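Local structure of PILI retraction protein PILT (Thermus thermophilus, 5FL3) at residues L199-A202 against L203-D206; F253-L256 against H257-R260; T36-D40 against G41-P45. The protein binds ADP and is probably an ATPase of the GSP E family that drives the retraction of pili. All coordinates share one frame; numbering follows the deposited sequence.

Overall arrangement
Three local contacts, each formed within one continuous run of chain, compare a helix end, a helix start and a beta hairpin. Contact 1 (199-206) is partly buried, whereas contacts 2 (253-260) and 3 (36-45) lie at the surface. Contacts 1 and 2 both pack against helix 218-230, yet their centres are about 26 Å apart and they do not touch. Contact 3 is a hairpin at one end of the six-stranded antiparallel sheet, its centre about 38 Å from that of contact 1, and its turn faces the bound ADP. Main-chain turn bonds dominate contact 1, with a water added; a histidine reaching back to a carbonyl marks contact 2; in contact 3 paired strands are joined by an arginine bonded to a turn carbonyl and packed on a leucine.

Contact 1 (L199-A202 against L203-D206); sequences LKYA and LRQD
The C-terminal end of helix 195-202 runs into a type I beta turn from Ala202 to Gln205, closed by Gln205 N donating to Ala202 O at 3.0 Å. Ahead of it, Arg204 N reaches Tyr201 O at 2.9 Å and Leu203 N reaches Lys200 O, two further bonds between residues three apart; the i to i+4 bond from Leu203 N to Leu199 O is weak.

Tyr201 and Arg204 lie side by side and point the same way. Arg204 turns CG away from its carbonyl carbon (chi1 -49°) and then runs extended to NE, which brings the guanidinium to the tyrosine ring. Tyr201 CE1 sits over the centre of one guanidinium face, 3.8 Å from Arg204 CZ, the two planes 45° apart. One water fixes the guanidinium from its edge: it accepts from Arg204 NE at 3.0 Å and donates to Lys200 O at 2.7 Å. Lys200 runs alongside with its CE 3.7 Å from Arg204 NH2, while the like charges stay apart.

The extended Gln205 chain passes alongside Tyr201 O without a hydrogen bond from NE2, its amide near Tyr201 CB and Ala202 CB. Leu199 and Leu203 face helix 218-230, and Ala202 and Gln205 meet Ile166 of strand 164-169. A helix C-terminus passing from i to i+4 to i to i+3 bonds and a type I turn here leads into strand 209-212 of the P-loop NTPase sheet.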
loop_
_atom_site.group_PDB
_atom_site.type_symbol
_atom_site.label_atom_id
_atom_site.label_comp_id
_atom_site.label_asym_id
_atom_site.label_seq_id
_atom_site.Cartn_x
_atom_site.Cartn_y
_atom_site.Cartn_z
ATOM N N LEU A 199 -13.428 5.727 -9.772
ATOM C CA LEU A 199 -13.359 7.034 -9.143
ATOM C C LEU A 199 -14.541 7.862 -9.638
ATOM O O LEU A 199 -15.275 8.460 -8.843
ATOM C CB LEU A 199 -12.012 7.720 -9.425
ATOM C CG LEU A 199 -11.735 9.145 -8.904
ATOM C CD1 LEU A 199 -12.160 9.325 -7.470
ATOM C CD2 LEU A 199 -10.273 9.504 -9.018
ATOM N N LYS A 200 -14.761 7.840 -10.947
ATOM C CA LYS A 200 -15.802 8.646 -11.556
ATOM C C LYS A 200 -17.199 8.314 -11.008
ATOM O O LYS A 200 -17.959 9.220 -10.629
ATOM C CB LYS A 200 -15.776 8.477 -13.079
ATOM C CG LYS A 200 -17.079 8.862 -13.786
ATOM C CD LYS A 200 -16.886 8.690 -15.269
ATOM C CE LYS A 200 -18.173 8.664 -16.038
ATOM N NZ LYS A 200 -17.829 8.214 -17.410
ATOM N N TYR A 201 -17.547 7.031 -10.963
ATOM C CA TYR A 201 -18.888 6.697 -10.535
ATOM C C TYR A 201 -18.992 6.800 -9.031
ATOM O O TYR A 201 -20.083 6.956 -8.510
ATOM C CB TYR A 201 -19.310 5.312 -11.040
ATOM C CG TYR A 201 -19.719 5.359 -12.490
ATOM C CD1 TYR A 201 -20.969 5.837 -12.864
ATOM C CD2 TYR A 201 -18.837 4.968 -13.493
ATOM C CE1 TYR A 201 -21.333 5.912 -14.197
ATOM C CE2 TYR A 201 -19.194 5.035 -14.832
ATOM C CZ TYR A 201 -20.443 5.508 -15.176
ATOM O OH TYR A 201 -20.797 5.574 -16.505
ATOM N N ALA A 202 -17.863 6.750 -8.328
ATOM C CA ALA A 202 -17.895 6.954 -6.876
ATOM C C ALA A 202 -18.451 8.339 -6.564
ATOM O O ALA A 202 -19.135 8.513 -5.547
ATOM C CB ALA A 202 -16.519 6.785 -6.256
ATOM N N LEU A 203 -18.178 9.308 -7.448
ATOM C CA LEU A 203 -18.646 10.690 -7.265
ATOM C C LEU A 203 -20.176 10.742 -7.249
ATOM O O LEU A 203 -20.768 11.653 -6.681
ATOM C CB LEU A 203 -18.090 11.607 -8.365
ATOM C CG LEU A 203 -16.574 11.813 -8.381
ATOM C CD1 LEU A 203 -16.142 12.673 -9.544
ATOM C CD2 LEU A 203 -16.101 12.418 -7.063
ATOM N N ARG A 204 -20.788 9.732 -7.864
ATOM C CA ARG A 204 -22.232 9.571 -7.955
ATOM C C ARG A 204 -22.839 8.663 -6.902
ATOM O O ARG A 204 -24.033 8.396 -6.932
ATOM C CB ARG A 204 -22.598 9.007 -9.322
ATOM C CG ARG A 204 -21.948 9.750 -10.450
ATOM C CD ARG A 204 -22.760 9.557 -11.712
ATOM N NE ARG A 204 -21.958 9.813 -12.894
ATOM C CZ ARG A 204 -22.360 9.528 -14.121
ATOM N NH1 ARG A 204 -23.551 8.977 -14.305
ATOM N NH2 ARG A 204 -21.576 9.784 -15.159
ATOM N N GLN A 205 -22.033 8.157 -5.981
ATOM C CA GLN A 205 -22.542 7.139 -5.072
ATOM C C GLN A 205 -22.551 7.659 -3.645
ATOM O O GLN A 205 -22.454 6.890 -2.699
ATOM C CB GLN A 205 -21.711 5.864 -5.204
ATOM C CG GLN A 205 -21.898 5.120 -6.535
ATOM C CD GLN A 205 -20.677 4.273 -6.921
ATOM O OE1 GLN A 205 -19.671 4.253 -6.198
ATOM N NE2 GLN A 205 -20.751 3.598 -8.064
ATOM N N ASP A 206 -22.690 8.973 -3.507
ATOM C CA ASP A 206 -22.780 9.633 -2.208
ATOM C C ASP A 206 -21.687 9.171 -1.211
ATOM O O ASP A 206 -21.987 8.679 -0.120
ATOM C CB ASP A 206 -24.171 9.402 -1.626
ATOM C CG ASP A 206 -24.426 10.215 -0.359
ATOM O OD1 ASP A 206 -23.993 11.379 -0.285
ATOM O OD2 ASP A 206 -25.047 9.672 0.576
HETATM O O HOH W 1 -19.239 11.003 -12.230
#

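Contact 2 (F253-L256 against H257-R260); sequences FFPL and HEHR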
loop_
_atom_site.group_PDB
_atom_site.type_symbol
_atom_site.label_atom_id
_atom_site.label_comp_id
_atom_site.label_asym_id
_atom_site.label_seq_id
_atom_site.Cartn_x
_atom_site.Cartn_y
_atom_site.Cartn_z
ATOM N N PHE A 253 2.788 15.083 -13.963
ATOM C CA PHE A 253 1.773 14.369 -14.731
ATOM C C PHE A 253 1.117 15.277 -15.780
ATOM O O PHE A 253 0.459 14.795 -16.700
ATOM C CB PHE A 253 0.690 13.807 -13.816
ATOM C CG PHE A 253 0.930 12.407 -13.379
ATOM C CD1 PHE A 253 0.742 11.359 -14.256
ATOM C CD2 PHE A 253 1.331 12.133 -12.079
ATOM C CE1 PHE A 253 0.958 10.058 -13.852
ATOM C CE2 PHE A 253 1.541 10.838 -11.667
ATOM C CZ PHE A 253 1.358 9.799 -12.552
ATOM N N PHE A 254 1.288 16.586 -15.634
ATOM C CA PHE A 254 0.543 17.535 -16.450
ATOM C C PHE A 254 1.398 18.249 -17.491
ATOM O O PHE A 254 2.617 18.345 -17.351
ATOM C CB PHE A 254 -0.149 18.557 -15.543
ATOM C CG PHE A 254 -1.209 17.949 -14.680
ATOM C CD1 PHE A 254 -0.870 17.241 -13.527
ATOM C CD2 PHE A 254 -2.545 18.032 -15.041
ATOM C CE1 PHE A 254 -1.850 16.649 -12.737
ATOM C CE2 PHE A 254 -3.533 17.440 -14.256
ATOM C CZ PHE A 254 -3.185 16.748 -13.103
ATOM N N PRO A 255 0.754 18.715 -18.569
ATOM C CA PRO A 255 1.444 19.647 -19.458
ATOM C C PRO A 255 1.948 20.869 -18.702
ATOM O O PRO A 255 1.321 21.338 -17.764
ATOM C CB PRO A 255 0.368 20.004 -20.486
ATOM C CG PRO A 255 -0.446 18.731 -20.589
ATOM C CD PRO A 255 -0.490 18.195 -19.166
ATOM N N LEU A 256 3.106 21.362 -19.123
ATOM C CA LEU A 256 3.830 22.433 -18.448
ATOM C C LEU A 256 3.010 23.709 -18.245
ATOM O O LEU A 256 3.154 24.394 -17.224
ATOM C CB LEU A 256 5.093 22.758 -19.241
ATOM C CG LEU A 256 6.270 23.332 -18.459
ATOM C CD1 LEU A 256 7.480 23.144 -19.338
ATOM C CD2 LEU A 256 6.100 24.810 -18.071
ATOM N N HIS A 257 2.168 24.043 -19.224
ATOM C CA HIS A 257 1.400 25.284 -19.161
ATOM C C HIS A 257 0.285 25.234 -18.106
ATOM O O HIS A 257 -0.260 26.269 -17.725
ATOM C CB HIS A 257 0.818 25.627 -20.543
ATOM C CG HIS A 257 -0.197 24.647 -21.045
ATOM N ND1 HIS A 257 0.135 23.381 -21.480
ATOM C CD2 HIS A 257 -1.541 24.755 -21.196
ATOM C CE1 HIS A 257 -0.961 22.750 -21.870
ATOM N NE2 HIS A 257 -1.991 23.562 -21.707
ATOM N N GLU A 258 -0.033 24.036 -17.623
ATOM C CA GLU A 258 -1.051 23.866 -16.584
ATOM C C GLU A 258 -0.492 23.897 -15.159
ATOM O O GLU A 258 -1.253 24.009 -14.195
ATOM C CB GLU A 258 -1.790 22.550 -16.777
ATOM C CG GLU A 258 -2.567 22.449 -18.043
ATOM C CD GLU A 258 -3.485 21.254 -18.023
ATOM O OE1 GLU A 258 -4.100 21.009 -16.959
ATOM O OE2 GLU A 258 -3.585 20.554 -19.057
ATOM N N HIS A 259 0.830 23.810 -15.030
ATOM C CA HIS A 259 1.455 23.542 -13.735
ATOM C C HIS A 259 1.089 24.456 -12.570
ATOM O O HIS A 259 0.989 23.970 -11.436
ATOM C CB HIS A 259 2.975 23.527 -13.889
ATOM C CG HIS A 259 3.494 22.266 -14.502
ATOM N ND1 HIS A 259 4.825 21.906 -14.473
ATOM C CD2 HIS A 259 2.848 21.268 -15.148
ATOM C CE1 HIS A 259 4.978 20.747 -15.086
ATOM N NE2 HIS A 259 3.795 20.338 -15.506
ATOM N N ARG A 260 0.877 25.750 -12.774
ATOM C CA ARG A 260 0.576 26.506 -11.565
ATOM C C ARG A 260 -0.901 26.321 -11.177
ATOM O O ARG A 260 -1.268 26.506 -10.017
ATOM C CB ARG A 260 0.932 27.984 -11.691
ATOM C CG ARG A 260 0.794 28.712 -10.337
ATOM C CD ARG A 260 1.140 30.190 -10.453
ATOM N NE ARG A 260 0.320 30.820 -11.484
ATOM C CZ ARG A 260 0.796 31.147 -12.682
ATOM N NH1 ARG A 260 2.068 30.930 -12.981
ATOM N NH2 ARG A 260 0.012 31.690 -13.576
#
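Phe254 O accepts a hydrogen bond from His259 NE2 at 3.0 Å, a side chain from the first turn of helix 259-269 reaching back to the loop before it. The carbonyl oxygen lies almost in the imidazole plane, at the ring edge, whereas the donor stands well above the carbonyl plane; the N-H points at the oxygen with an angle of 154°. The ring is also covered on one face by Leu256 CA, which sits 3.7 Å from its centroid in a CH-pi contact. His259 places its CG anti to its own carbonyl carbon (chi1 -77°), which turns the ring back over the preceding loop to meet both partners. With an alanine here, Phe254 O would probably be left without its side-chain donor and Leu256 CA without the ring face it packs on.

Two backbone bonds between residues three apart turn the chain here: Glu258 N donates to Pro255 O at 3.0 Å and His259 N to Leu256 O at 3.2 Å. Two side chains touch Pro255: its CB meets His257 CE1, and its CG and CD lie near Glu258 OE2. The Glu258 side chain runs alongside the proline in the same direction and crosses Phe254 at about a right angle. Its OE1, 3.9 Å from Phe254 CD2, forms a salt bridge with Arg218 of helix 218-230, the helix on which the Phe254 ring rests. Backbone i to i+3 bonds and a histidine bonded back to a loop carbonyl thus mark the N-terminal approach to helix 259-269 from helix 243-251.

Contact 3 (T36-D40 against G41-P45); sequences TVRID and GKLRP
Thr36 begins the pairing with its methyl CG2 3.4 Å from Arg44 O and 4.0 Å from Leu43 CD2, in a non-hydrogen-bonded pair with Pro45; its hydroxyl turns to Pro34 O instead. Val37 pairs with Arg44 through both backbone groups: Val37 N donates to Arg44 O at 2.7 Å and Arg44 N to Val37 O, each donor nearly along the C=O axis.

Arg38, opposite Leu43, carries the main side-chain contact. Its chain leaves extended and then bends at chi3 (-105°), bringing NE back to Gly41 O at 3.2 Å. That oxygen lies at the guanidinium edge, near its plane, but NE stands high above the carbonyl plane; a second bond from NH2 is weak. Leu43 crosses the arginine and lays its isobutyl end over one guanidinium face, with CD2 also 3.6 Å from Arg38 CB. Aliphatic packing and an edge bond together hold the flat group against the hairpin.

Ile39 closes the turn with Lys42, Ile39 N donating to Lys42 O at 2.8 Å and Lys42 N to Ile39 O at 2.9 Å. Asp40 and Gly41 fill the corner of this type I' turn, both with positive phi. The Asp40 carboxylate forms a salt bridge with Arg23, and Gly41 lies about 5 Å from the bound ADP and about 4 Å from the side chain of Arg287, which binds ADP.

Within this chain the antiparallel hairpin forms one end of a sheet: strand 42-45 is outermost, while strand 36-39 pairs on its other side with strand 26-30, where Arg38 and Leu43 touch His28.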
loop_
_atom_site.group_PDB
_atom_site.type_symbol
_atom_site.label_atom_id
_atom_site.label_comp_id
_atom_site.label_asym_id
_atom_site.label_seq_id
_atom_site.Cartn_x
_atom_site.Cartn_y
_atom_site.Cartn_z
ATOM N N THR A 36 7.217 -22.510 -2.100
ATOM C CA THR A 36 7.986 -21.351 -1.668
ATOM C C THR A 36 7.052 -20.267 -1.163
ATOM O O THR A 36 6.024 -19.973 -1.786
ATOM C CB THR A 36 8.857 -20.812 -2.815
ATOM O OG1 THR A 36 9.850 -21.798 -3.156
ATOM C CG2 THR A 36 9.531 -19.470 -2.436
ATOM N N VAL A 37 7.381 -19.680 -0.021
ATOM C CA VAL A 37 6.500 -18.660 0.493
ATOM C C VAL A 37 7.216 -17.326 0.535
ATOM O O VAL A 37 8.445 -17.254 0.657
ATOM C CB VAL A 37 5.966 -19.012 1.895
ATOM C CG1 VAL A 37 5.190 -20.329 1.858
ATOM C CG2 VAL A 37 7.108 -19.078 2.881
ATOM N N ARG A 38 6.428 -16.271 0.396
ATOM C CA ARG A 38 6.903 -14.936 0.668
ATOM C C ARG A 38 6.450 -14.549 2.084
ATOM O O ARG A 38 5.246 -14.491 2.360
ATOM C CB ARG A 38 6.374 -13.988 -0.400
ATOM C CG ARG A 38 6.565 -12.543 -0.127
ATOM C CD ARG A 38 6.430 -11.763 -1.413
ATOM N NE ARG A 38 7.746 -11.347 -1.852
ATOM C CZ ARG A 38 8.278 -11.585 -3.041
ATOM N NH1 ARG A 38 7.612 -12.226 -3.988
ATOM N NH2 ARG A 38 9.492 -11.145 -3.273
ATOM N N ILE A 39 7.418 -14.347 2.983
ATOM C CA ILE A 39 7.174 -13.893 4.361
ATOM C C ILE A 39 8.013 -12.667 4.659
ATOM O O ILE A 39 9.201 -12.646 4.343
ATOM C CB ILE A 39 7.527 -14.965 5.420
ATOM C CG1 ILE A 39 6.692 -16.229 5.230
ATOM C CG2 ILE A 39 7.338 -14.414 6.822
ATOM C CD1 ILE A 39 7.221 -17.433 6.026
ATOM N N ASP A 40 7.402 -11.658 5.277
ATOM C CA ASP A 40 8.057 -10.368 5.530
ATOM C C ASP A 40 8.828 -9.861 4.310
ATOM O O ASP A 40 9.945 -9.359 4.447
ATOM C CB ASP A 40 9.008 -10.457 6.739
ATOM C CG ASP A 40 8.283 -10.814 8.035
ATOM O OD1 ASP A 40 7.131 -10.351 8.218
ATOM O OD2 ASP A 40 8.863 -11.576 8.853
ATOM N N GLY A 41 8.238 -10.012 3.125
ATOM C CA GLY A 41 8.799 -9.478 1.895
ATOM C C GLY A 41 9.770 -10.415 1.212
ATOM O O GLY A 41 10.101 -10.219 0.046
ATOM N N LYS A 42 10.237 -11.436 1.930
ATOM C CA LYS A 42 11.257 -12.333 1.376
ATOM C C LYS A 42 10.745 -13.736 1.061
ATOM O O LYS A 42 9.953 -14.327 1.820
ATOM C CB LYS A 42 12.453 -12.436 2.323
ATOM C CG LYS A 42 13.795 -12.678 1.589
ATOM C CD LYS A 42 14.977 -12.757 2.575
ATOM C CE LYS A 42 14.532 -13.323 3.925
ATOM N NZ LYS A 42 15.537 -13.140 5.004
ATOM N N LEU A 43 11.205 -14.251 -0.077
ATOM C CA LEU A 43 10.868 -15.601 -0.501
ATOM C C LEU A 43 11.676 -16.585 0.297
ATOM O O LEU A 43 12.873 -16.391 0.504
ATOM C CB LEU A 43 11.131 -15.812 -1.976
ATOM C CG LEU A 43 10.142 -15.145 -2.913
ATOM C CD1 LEU A 43 10.526 -15.522 -4.333
ATOM C CD2 LEU A 43 8.741 -15.594 -2.587
ATOM N N ARG A 44 11.013 -17.630 0.765
ATOM C CA ARG A 44 11.691 -18.665 1.515
ATOM C C ARG A 44 11.079 -19.983 1.115
ATOM O O ARG A 44 9.875 -20.060 0.845
ATOM C CB ARG A 44 11.581 -18.417 3.022
ATOM C CG ARG A 44 12.522 -17.324 3.516
ATOM C CD ARG A 44 12.537 -17.227 5.032
ATOM N NE ARG A 44 13.420 -16.163 5.521
ATOM C CZ ARG A 44 13.748 -15.995 6.802
ATOM N NH1 ARG A 44 13.276 -16.832 7.727
ATOM N NH2 ARG A 44 14.550 -14.994 7.158
ATOM N N PRO A 45 11.915 -21.020 1.020
ATOM C CA PRO A 45 11.381 -22.341 0.677
ATOM C C PRO A 45 10.553 -22.860 1.837
ATOM O O PRO A 45 10.857 -22.543 2.977
ATOM C CB PRO A 45 12.640 -23.196 0.433
ATOM C CG PRO A 45 13.773 -22.455 1.095
ATOM C CD PRO A 45 13.387 -20.997 1.139
#